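Local coordinates for protein STM4351 (Salmonella enterica, PDB 2Y7I) that binds arginine with high specificity in the periplasm, probably delivering it for uptake across the inner membrane, at residues A38-K41 / E46-F49; A71-T76 / V83-P88; D211-K214 / E218-Q221. All coordinates share one frame; numbering follows the deposited sequence.

Contact 1 (A38-K41 / E46-F49)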
loop_
_atom_site.group_PDB
_atom_site.type_symbol
_atom_site.label_atom_id
_atom_site.label_comp_id
_atom_site.label_asym_id
_atom_site.label_seq_id
_atom_site.Cartn_x
_atom_site.Cartn_y
_atom_site.Cartn_z
ATOM N N ALA A 38 12.720 2.807 0.822
ATOM C CA ALA A 38 11.623 3.699 1.199
ATOM C C ALA A 38 11.404 3.680 2.716
ATOM O O ALA A 38 11.201 4.728 3.338
ATOM C CB ALA A 38 10.332 3.321 0.441
ATOM N N VAL A 39 11.458 2.486 3.305
ATOM C CA VAL A 39 11.391 2.326 4.764
ATOM C C VAL A 39 12.536 3.081 5.462
ATOM O O VAL A 39 12.294 3.850 6.403
ATOM C CB VAL A 39 11.378 0.834 5.162
ATOM C CG1 VAL A 39 11.562 0.644 6.688
ATOM C CG2 VAL A 39 10.087 0.186 4.685
ATOM N N CYS A 40 13.767 2.878 4.990
ATOM C CA CYS A 40 14.928 3.620 5.511
ATOM C C CYS A 40 14.781 5.145 5.413
ATOM O O CYS A 40 15.119 5.870 6.369
ATOM C CB CYS A 40 16.220 3.156 4.838
ATOM S SG CYS A 40 16.684 1.528 5.411
ATOM N N LYS A 41 14.272 5.629 4.278
ATOM C CA LYS A 41 14.042 7.068 4.118
ATOM C C LYS A 41 13.068 7.602 5.176
ATOM O O LYS A 41 13.330 8.634 5.792
ATOM C CB LYS A 41 13.577 7.419 2.700
ATOM C CG LYS A 41 13.517 8.927 2.447
ATOM C CD LYS A 41 13.340 9.249 0.972
ATOM C CE LYS A 41 13.447 10.754 0.739
ATOM N NZ LYS A 41 13.289 11.115 -0.698
ATOM N N GLU A 46 20.179 5.457 6.440
ATOM C CA GLU A 46 20.780 4.920 5.235
ATOM C C GLU A 46 20.560 3.410 5.240
ATOM O O GLU A 46 20.307 2.814 6.294
ATOM C CB GLU A 46 22.275 5.240 5.193
ATOM C CG GLU A 46 22.614 6.730 5.019
ATOM C CD GLU A 46 22.626 7.170 3.558
ATOM O OE1 GLU A 46 23.332 6.537 2.741
ATOM O OE2 GLU A 46 21.924 8.150 3.224
ATOM N N CYS A 47 20.666 2.802 4.064
ATOM C CA CYS A 47 20.423 1.372 3.894
ATOM C C CYS A 47 21.690 0.651 3.427
ATOM O O CYS A 47 22.407 1.136 2.551
ATOM C CB CYS A 47 19.311 1.160 2.872
ATOM S SG CYS A 47 18.602 -0.460 2.953
ATOM N N SER A 48 21.966 -0.503 4.023
ATOM C CA SER A 48 23.061 -1.347 3.574
ATOM C C SER A 48 22.570 -2.778 3.369
ATOM O O SER A 48 21.831 -3.298 4.203
ATOM C CB SER A 48 24.209 -1.310 4.580
ATOM O OG SER A 48 25.345 -1.950 4.036
ATOM N N PHE A 49 22.980 -3.403 2.264
ATOM C CA PHE A 49 22.571 -4.782 1.963
ATOM C C PHE A 49 23.733 -5.765 1.948
ATOM O O PHE A 49 24.814 -5.458 1.438
ATOM C CB PHE A 49 21.845 -4.864 0.624
ATOM C CG PHE A 49 20.525 -4.158 0.612
ATOM C CD1 PHE A 49 19.388 -4.780 1.101
ATOM C CD2 PHE A 49 20.425 -2.863 0.117
ATOM C CE1 PHE A 49 18.163 -4.118 1.103
ATOM C CE2 PHE A 49 19.204 -2.200 0.108
ATOM C CZ PHE A 49 18.073 -2.833 0.602
#
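C40 and C47 meet sulfur against side chain where helix 31-42 leads into strand 46-51, the second half of a beta-alpha-beta crossover. Strand 7-12 is the first strand of this unit and lies parallel to 46-51 in the same sheet, so the helix packs across both. The backbones come within 6.0 Å of each other at the CA atoms of C40 and E46, and C40 and C47 are short enough to pack at this close approach. Cysteine suits both places: it is short, and its polarisable sulfur is at ease against carbon. On the helix, C40 SG lies anti to the carbonyl carbon (chi1 -72°), which carries it out toward the strand. On the strand, C47 SG lies anti to the backbone N (chi1 -162°), leaving its CB to take the approach of the helix sulfur at 3.7 Å from C40 SG. The two sulfurs are also 3.7 Å apart (C40 SG to C47 SG), far longer than a disulfide, so the thiols pack without being joined. Both cysteines also rest on F10 of strand 7-12, and C47 touches N37 one helical turn before C40. The E46 side chain leaves the strand pointing away from the helix, as befits an exposed residue at the start of an edge strand. What it offers C40 is backbone: its carbonyl O lies 3.9 Å from C40 SG, a van der Waals approach.

Contact 2 (A71-T76 / V83-P88). With ARG (arginine), chain C; ACT (acetate ion), chain G.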
loop_
_atom_site.group_PDB
_atom_site.type_symbol
_atom_site.label_atom_id
_atom_site.label_comp_id
_atom_site.label_asym_id
_atom_site.label_seq_id
_atom_site.Cartn_x
_atom_site.Cartn_y
_atom_site.Cartn_z
ATOM N N ALA A 71 13.636 -10.457 1.846
ATOM C CA ALA A 71 14.029 -11.425 0.807
ATOM C C ALA A 71 12.879 -12.230 0.213
ATOM O O ALA A 71 12.979 -13.452 0.066
ATOM C CB ALA A 71 15.116 -12.379 1.354
ATOM N N GLY A 72 11.783 -11.552 -0.128
ATOM C CA GLY A 72 10.591 -12.231 -0.617
ATOM C C GLY A 72 10.156 -13.324 0.347
ATOM O O GLY A 72 9.685 -14.370 -0.077
ATOM N N MET A 73 10.283 -13.052 1.646
ATOM C CA MET A 73 10.165 -14.086 2.678
ATOM C C MET A 73 8.765 -14.153 3.296
ATOM O O MET A 73 8.347 -13.225 3.998
ATOM C CB MET A 73 11.216 -13.841 3.778
ATOM C CG MET A 73 11.169 -14.843 4.951
ATOM S SD MET A 73 12.427 -14.562 6.228
ATOM C CE MET A 73 13.899 -15.179 5.362
ATOM N N ASP A 74 8.056 -15.250 3.021
ATOM C CA ASP A 74 6.735 -15.517 3.594
ATOM C C ASP A 74 6.847 -15.611 5.108
ATOM O O ASP A 74 7.770 -16.243 5.630
ATOM C CB ASP A 74 6.170 -16.853 3.082
ATOM C CG ASP A 74 5.767 -16.819 1.606
ATOM O OD1 ASP A 74 6.267 -15.976 0.837
ATOM O OD2 ASP A 74 4.917 -17.663 1.219
ATOM N N MET A 75 5.886 -15.012 5.802
ATOM C CA MET A 75 5.842 -15.044 7.269
ATOM C C MET A 75 5.220 -16.340 7.765
ATOM O O MET A 75 4.083 -16.359 8.237
ATOM C CB MET A 75 5.050 -13.850 7.804
ATOM C CG MET A 75 5.606 -12.496 7.349
ATOM S SD MET A 75 4.590 -11.087 7.871
ATOM C CE MET A 75 3.045 -11.414 7.050
ATOM N N THR A 76 5.972 -17.429 7.658
ATOM C CA THR A 76 5.463 -18.747 8.020
ATOM C C THR A 76 5.465 -18.927 9.545
ATOM O O THR A 76 6.235 -18.260 10.239
ATOM C CB THR A 76 6.310 -19.859 7.389
ATOM O OG1 THR A 76 7.601 -19.878 8.013
ATOM C CG2 THR A 76 6.456 -19.661 5.861
ATOM N N VAL A 83 12.059 -15.622 14.457
ATOM C CA VAL A 83 12.248 -14.175 14.262
ATOM C C VAL A 83 10.941 -13.409 14.491
ATOM O O VAL A 83 9.873 -14.010 14.558
ATOM C CB VAL A 83 12.741 -13.835 12.822
ATOM C CG1 VAL A 83 14.065 -14.517 12.504
ATOM C CG2 VAL A 83 11.685 -14.197 11.781
ATOM N N SER A 84 11.041 -12.087 14.571
ATOM C CA SER A 84 9.869 -11.218 14.585
ATOM C C SER A 84 9.658 -10.625 13.192
ATOM O O SER A 84 10.598 -10.106 12.591
ATOM C CB SER A 84 10.051 -10.095 15.600
ATOM O OG SER A 84 10.089 -10.612 16.913
ATOM N N PHE A 85 8.434 -10.710 12.675
ATOM C CA PHE A 85 8.110 -10.068 11.404
ATOM C C PHE A 85 7.347 -8.759 11.568
ATOM O O PHE A 85 6.581 -8.581 12.516
ATOM C CB PHE A 85 7.275 -10.986 10.519
ATOM C CG PHE A 85 8.056 -12.109 9.879
ATOM C CD1 PHE A 85 8.855 -11.878 8.762
ATOM C CD2 PHE A 85 7.954 -13.404 10.373
ATOM C CE1 PHE A 85 9.562 -12.923 8.149
ATOM C CE2 PHE A 85 8.650 -14.453 9.772
ATOM C CZ PHE A 85 9.455 -14.210 8.659
ATOM N N SER A 86 7.572 -7.859 10.617
ATOM C CA SER A 86 6.722 -6.708 10.401
ATOM C C SER A 86 5.344 -7.160 9.924
ATOM O O SER A 86 5.112 -8.343 9.655
ATOM C CB SER A 86 7.321 -5.801 9.326
ATOM O OG SER A 86 7.342 -6.469 8.066
ATOM N N GLN A 87 4.438 -6.194 9.837
ATOM C CA GLN A 87 3.196 -6.332 9.096
ATOM C C GLN A 87 3.547 -6.825 7.684
ATOM O O GLN A 87 4.668 -6.593 7.203
ATOM C CB GLN A 87 2.512 -4.961 9.006
ATOM C CG GLN A 87 3.366 -3.918 8.260
ATOM C CD GLN A 87 2.682 -2.585 8.113
ATOM O OE1 GLN A 87 1.899 -2.375 7.184
ATOM N NE2 GLN A 87 2.972 -1.674 9.026
ATOM N N PRO A 88 2.597 -7.487 7.004
ATOM C CA PRO A 88 2.884 -7.851 5.625
ATOM C C PRO A 88 3.145 -6.602 4.790
ATOM O O PRO A 88 2.485 -5.581 4.987
ATOM C CB PRO A 88 1.594 -8.545 5.164
ATOM C CG PRO A 88 0.532 -8.066 6.099
ATOM C CD PRO A 88 1.234 -7.872 7.408
HETATM N N ARG C . 8.747 -16.949 -0.958
HETATM C CA ARG C . 9.555 -18.189 -0.735
HETATM C C ARG C . 9.786 -18.390 0.758
HETATM O O ARG C . 10.458 -19.339 1.156
HETATM C CB ARG C . 10.905 -18.116 -1.478
HETATM C CG ARG C . 11.739 -16.865 -1.146
HETATM C CD ARG C . 13.126 -16.899 -1.784
HETATM N NE ARG C . 13.739 -15.570 -1.721
HETATM C CZ ARG C . 14.958 -15.265 -2.163
HETATM N NH1 ARG C . 15.746 -16.192 -2.712
HETATM N NH2 ARG C . 15.390 -14.027 -2.052
HETATM O OXT ARG C . 9.324 -17.589 1.593
HETATM C C ACT G . 8.632 -22.694 6.300
HETATM O O ACT G . 9.017 -21.927 7.205
HETATM O OXT ACT G . 7.422 -23.031 6.340
HETATM C CH3 ACT G . 9.565 -23.169 5.225
#
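M75 lies over one face of the F85 ring, and this is the tight part of the contact. M75 CG sits 3.8 Å from the ring centroid and 21° off the normal, a CH-pi contact. The side chains slide past each other in opposite directions, so the thioether runs back over F85 CB, with M75 SD 3.3 Å from S86 O. V83 CG2 covers the opposite face, leaving the ring sandwiched between aliphatic groups. M73 approaches differently: its chain, extended as far as its sulfur (chi1 178°), brings SD to the ring edge, 3.8 Å from F85 CE1, a Met-aromatic contact. Flexible, polarisable methionines suit a ring that must be met both over its face and at its rim. Toward P88 the packing thins to one methyl, M75 CE resting 3.7 Å from P88 CB. This end is partly exposed, and beyond it P88 packs on D211 of the second subunit.

The other side of 71-76 is polar and belongs to the ligand pocket of a periplasmic binding protein. The bound arginine gives its NE to A71 O at 2.9 Å and its amino N to G72 O and D74 OD1. D74 N returns a nearly straight bond to the ligand OXT at 3.0 Å (164°). G72 takes positive phi easily, and its N is held by D32. The chemistry is thus divided: the methionines turn their thioethers to F85, while G72 O and the N-H and carboxylate of D74 grip the part common to all amino acids, and A71 O, taking the guanidinium NE, bears on the arginine side chain.

Contact 3 (D211-K214 / E218-Q221)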
loop_
_atom_site.group_PDB
_atom_site.type_symbol
_atom_site.label_atom_id
_atom_site.label_comp_id
_atom_site.label_asym_id
_atom_site.label_seq_id
_atom_site.Cartn_x
_atom_site.Cartn_y
_atom_site.Cartn_z
ATOM N N ASP A 211 3.640 1.632 7.360
ATOM C CA ASP A 211 2.308 2.254 7.343
ATOM C C ASP A 211 2.282 3.430 6.375
ATOM O O ASP A 211 1.344 3.584 5.588
ATOM C CB ASP A 211 1.909 2.767 8.732
ATOM C CG ASP A 211 1.515 1.661 9.672
ATOM O OD1 ASP A 211 1.449 0.501 9.233
ATOM O OD2 ASP A 211 1.259 1.954 10.852
ATOM N N LYS A 212 3.315 4.262 6.457
ATOM C CA LYS A 212 3.460 5.394 5.560
ATOM C C LYS A 212 3.795 4.985 4.128
ATOM O O LYS A 212 3.155 5.466 3.196
ATOM C CB LYS A 212 4.484 6.396 6.107
ATOM C CG LYS A 212 3.993 7.125 7.345
ATOM C CD LYS A 212 5.092 7.992 7.950
ATOM C CE LYS A 212 4.576 8.741 9.159
ATOM N NZ LYS A 212 5.691 9.166 10.060
ATOM N N VAL A 213 4.788 4.108 3.949
ATOM C CA VAL A 213 5.191 3.673 2.600
ATOM C C VAL A 213 4.025 3.019 1.861
ATOM O O VAL A 213 3.780 3.325 0.693
ATOM C CB VAL A 213 6.430 2.728 2.618
ATOM C CG1 VAL A 213 6.683 2.112 1.248
ATOM C CG2 VAL A 213 7.677 3.492 3.099
ATOM N N LYS A 214 3.298 2.143 2.551
ATOM C CA LYS A 214 2.173 1.420 1.930
ATOM C C LYS A 214 0.993 2.319 1.559
ATOM O O LYS A 214 0.171 1.944 0.709
ATOM C CB LYS A 214 1.732 0.238 2.797
ATOM C CG LYS A 214 2.763 -0.887 2.840
ATOM C CD LYS A 214 2.495 -1.864 3.977
ATOM C CE LYS A 214 1.200 -2.653 3.743
ATOM N NZ LYS A 214 0.804 -3.406 4.964
ATOM N N GLU A 218 3.764 6.065 -4.471
ATOM C CA GLU A 218 5.039 5.438 -4.866
ATOM C C GLU A 218 5.066 3.927 -4.690
ATOM O O GLU A 218 5.703 3.214 -5.467
ATOM C CB GLU A 218 6.215 6.043 -4.089
ATOM C CG GLU A 218 6.574 7.475 -4.490
ATOM C CD GLU A 218 5.774 8.540 -3.740
ATOM O OE1 GLU A 218 4.851 8.192 -2.973
ATOM O OE2 GLU A 218 6.068 9.740 -3.920
ATOM N N TYR A 219 4.363 3.442 -3.673
ATOM C CA TYR A 219 4.335 2.021 -3.373
ATOM C C TYR A 219 3.493 1.277 -4.412
ATOM O O TYR A 219 3.841 0.170 -4.814
ATOM C CB TYR A 219 3.860 1.822 -1.931
ATOM C CG TYR A 219 3.555 0.410 -1.505
ATOM C CD1 TYR A 219 4.569 -0.530 -1.300
ATOM C CD2 TYR A 219 2.241 0.025 -1.271
ATOM C CE1 TYR A 219 4.259 -1.828 -0.896
ATOM C CE2 TYR A 219 1.928 -1.242 -0.870
ATOM C CZ TYR A 219 2.929 -2.168 -0.684
ATOM O OH TYR A 219 2.564 -3.428 -0.285
ATOM N N ALA A 220 2.426 1.919 -4.892
ATOM C CA ALA A 220 1.641 1.383 -6.010
ATOM C C ALA A 220 2.498 1.343 -7.282
ATOM O O ALA A 220 2.450 0.373 -8.047
ATOM C CB ALA A 220 0.380 2.200 -6.228
ATOM N N GLN A 221 3.301 2.389 -7.482
ATOM C CA GLN A 221 4.212 2.456 -8.630
ATOM C C GLN A 221 5.325 1.400 -8.576
ATOM O O GLN A 221 5.723 0.877 -9.617
ATOM C CB GLN A 221 4.794 3.867 -8.787
ATOM C CG GLN A 221 3.744 4.938 -9.081
ATOM C CD GLN A 221 4.210 6.342 -8.722
ATOM O OE1 GLN A 221 5.338 6.542 -8.251
ATOM N NE2 GLN A 221 3.337 7.325 -8.931
#
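V213 is the first residue along 211-214 to meet Y219, and it does so with both backbone and side chain. Its carbonyl faces the start of the tyrosine side chain, where it also accepts a hydrogen bond from S216 OG in the turn. V213 CG1 lies 4.2 Å from Y219 CD1, a lighter apolar touch. A branched, buried valine fits here because its side chain must serve two neighbours: it also packs on A38 and E42 of helix 31-42.

K214 comes next and does more of the packing. Its CA stands over the Y219 ring, 4.0 Å from the centroid and 29° off the normal, a CH-pi contact made by the backbone itself. Farther out, K214 CG reaches the same ring at 3.8 Å from Y219 CZ, offset toward the rim, and K214 O lies 3.4 Å from Y219 CD2. Helices 200-214 and 217-227 are the last two helices of this chain, a family 3 solute-binding protein, joined by a very short turn, and the tyrosine packs between them at the turn. Y219 CG is anti to its own N (chi1 170°), which lays the ring alongside the lysine, the two side chains pointing the same way. Aromatic breadth suits this spot, since one flat face can receive both the backbone and the methylenes of K214. Y219 was modelled in two conformers, and the distances given are for one of them.

Past CG the lysine chain bends at chi3 (67°) and leads its ammonium away from the tyrosine. K214 NZ is then gripped by three oxygens: Q87 OE1, P88 O and, across the dimer interface, the backbone O of D211 of the second subunit.

Along the chain the contacts come in series, 1, 2, then 3, yet the last returns to both earlier ones. Contact 3 packs on contact 1 where V213 CG2 lies 3.7 Å from A38 O; their centres are about 15 Å apart. It meets contact 2 through Q87, whose NE2 is 2.7 Å from D211 OD1, a probable hydrogen bond, with centres about 18 Å apart. Contacts 1 and 2, about 17 Å apart between centres, do not touch. Contact 1 sits on the parallel sheet 46-51, 7-12, 68-69, and the loop of contact 2 follows strand 68-69. The C-terminal helix 200-214 therefore returns to the lobe built from the N-terminal part, as in solute-binding proteins, and contacts 2 and 3 both border the second subunit.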